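Local coordinates for protein gene product PA4716 (Pseudomonas aeruginosa, PDB 1U0K) that is of unknown function but belongs to the PhzF family and may act as an isomerase, at residues Leu85-Arg90 with Leu109-Ala114. Residues are numbered along the deposited sequence; the frame is centred on the assembly and turned at random.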
# COMPACT_ATOMS: atom_id res chain seq x y z
N LEU A 85 -6.82 -10.44 18.07
CA LEU A 85 -5.52 -11.04 18.22
C LEU A 85 -5.23 -11.34 19.68
O LEU A 85 -4.73 -12.40 20.00
CB LEU A 85 -4.41 -10.17 17.61
CG LEU A 85 -3.01 -10.74 17.85
CD1 LEU A 85 -2.84 -12.08 17.13
CD2 LEU A 85 -1.93 -9.77 17.46
N LEU A 86 -5.56 -10.41 20.58
CA LEU A 86 -5.34 -10.64 22.01
C LEU A 86 -6.14 -11.85 22.51
O LEU A 86 -5.64 -12.59 23.34
CB LEU A 86 -5.69 -9.39 22.81
CG LEU A 86 -4.74 -8.21 22.59
CD1 LEU A 86 -5.30 -6.96 23.25
CD2 LEU A 86 -3.36 -8.48 23.12
N HIS A 87 -7.34 -12.04 21.99
CA HIS A 87 -8.18 -13.20 22.31
C HIS A 87 -7.50 -14.48 21.81
O HIS A 87 -7.41 -15.48 22.53
CB HIS A 87 -9.55 -13.03 21.67
CG HIS A 87 -10.65 -13.87 22.26
ND1 HIS A 87 -10.47 -15.16 22.70
CD2 HIS A 87 -11.96 -13.59 22.43
CE1 HIS A 87 -11.63 -15.63 23.14
NE2 HIS A 87 -12.54 -14.70 22.99
N HIS A 88 -7.00 -14.44 20.58
CA HIS A 88 -6.25 -15.57 20.02
C HIS A 88 -5.04 -15.97 20.89
O HIS A 88 -4.82 -17.15 21.16
CB HIS A 88 -5.80 -15.24 18.59
CG HIS A 88 -4.88 -16.25 17.99
ND1 HIS A 88 -5.28 -17.53 17.68
CD2 HIS A 88 -3.57 -16.17 17.65
CE1 HIS A 88 -4.25 -18.19 17.17
NE2 HIS A 88 -3.20 -17.39 17.15
N LEU A 89 -4.27 -14.97 21.33
CA LEU A 89 -3.08 -15.21 22.14
C LEU A 89 -3.41 -15.70 23.56
O LEU A 89 -2.72 -16.56 24.08
CB LEU A 89 -2.23 -13.94 22.22
CG LEU A 89 -1.62 -13.52 20.88
CD1 LEU A 89 -0.95 -12.15 21.02
CD2 LEU A 89 -0.64 -14.55 20.36
N ARG A 90 -4.47 -15.18 24.16
CA ARG A 90 -4.82 -15.55 25.54
C ARG A 90 -5.48 -16.93 25.59
O ARG A 90 -5.23 -17.70 26.51
CB ARG A 90 -5.76 -14.51 26.15
CG ARG A 90 -6.09 -14.75 27.64
CD ARG A 90 -7.05 -13.72 28.21
NE ARG A 90 -6.99 -13.60 29.67
CZ ARG A 90 -7.47 -14.50 30.53
NH1 ARG A 90 -8.09 -15.60 30.10
NH2 ARG A 90 -7.35 -14.28 31.83
N LEU A 109 -13.28 -2.75 24.76
CA LEU A 109 -13.63 -3.70 23.71
C LEU A 109 -14.03 -5.04 24.28
O LEU A 109 -13.68 -5.37 25.41
CB LEU A 109 -12.46 -3.90 22.74
CG LEU A 109 -12.06 -2.66 21.94
CD1 LEU A 109 -10.86 -1.99 22.55
CD2 LEU A 109 -11.82 -3.02 20.48
N ARG A 110 -14.79 -5.79 23.50
CA ARG A 110 -15.11 -7.17 23.80
C ARG A 110 -14.88 -8.01 22.55
O ARG A 110 -15.01 -7.53 21.42
CB ARG A 110 -16.56 -7.30 24.28
CG ARG A 110 -17.61 -7.02 23.24
CD ARG A 110 -19.05 -7.11 23.78
NE ARG A 110 -20.03 -7.10 22.69
CZ ARG A 110 -20.29 -8.13 21.89
NH1 ARG A 110 -19.67 -9.29 22.03
NH2 ARG A 110 -21.19 -7.98 20.92
N SER A 111 -14.51 -9.26 22.75
CA SER A 111 -14.35 -10.19 21.65
C SER A 111 -14.93 -11.55 21.99
O SER A 111 -14.87 -12.00 23.12
CB SER A 111 -12.88 -10.33 21.28
OG SER A 111 -12.13 -10.77 22.40
N VAL A 112 -15.46 -12.21 20.97
CA VAL A 112 -15.93 -13.58 21.06
C VAL A 112 -15.40 -14.38 19.87
O VAL A 112 -15.07 -13.82 18.82
CB VAL A 112 -17.47 -13.65 21.08
CG1 VAL A 112 -18.03 -12.98 22.34
CG2 VAL A 112 -18.07 -13.02 19.83
N ARG A 113 -15.28 -15.68 20.05
CA ARG A 113 -14.97 -16.56 18.93
C ARG A 113 -16.18 -16.64 18.01
O ARG A 113 -17.33 -16.63 18.47
CB ARG A 113 -14.58 -17.95 19.44
CG ARG A 113 -13.33 -17.95 20.28
CD ARG A 113 -12.81 -19.33 20.60
NE ARG A 113 -11.62 -19.25 21.44
CZ ARG A 113 -10.38 -19.03 20.99
NH1 ARG A 113 -10.14 -18.88 19.69
NH2 ARG A 113 -9.37 -18.98 21.85
N ALA A 114 -15.91 -16.71 16.72
CA ALA A 114 -16.96 -16.78 15.71
C ALA A 114 -16.43 -17.52 14.50
O ALA A 114 -15.65 -16.97 13.72
CB ALA A 114 -17.43 -15.39 15.31
O HOH W 1 -6.62 -19.16 21.12
O HOH W 2 -7.59 -18.79 18.04
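The ring of H87, on the last turn of helix 78-90, sits between S111 and R113 of strand 106-114. This is plain structural packing of the helix end on the strand, away from the predicted active site. H87 has CG anti to the backbone N (chi1 -160°), and this carries the imidazole out to the strand. S111 lies at the ring edge, near its plane, on the CD2 side. The separation modelled there is too short to be trusted. OG of S111 is hydrogen-bonded to W98 NE1 on the neighbouring strand, while H87 NE2 makes a weak hydrogen bond to N94 O.

R113 is extended from CG to NE and reaches back to the helix. One face of its guanidinium meets H87, with R113 NE 4.0 Å from H87 CE1 and the two planes 66° apart. R113 NE is hydrogen-bonded to G92 O. Two waters lie in the guanidinium plane, at its edge. One joins R113 NH2 (2.9 Å) to H88 O (2.7 Å), the other R113 NH1 (3.0 Å) to H88 ND1 (2.7 Å).

H87 ND1 is buried without a partner beside the guanidinium. With NE2 facing N94 O, this fits a neutral ring, probably protonated on NE2. The polar link from R113 to H88 runs through water, while its guanidinium face packs on H87.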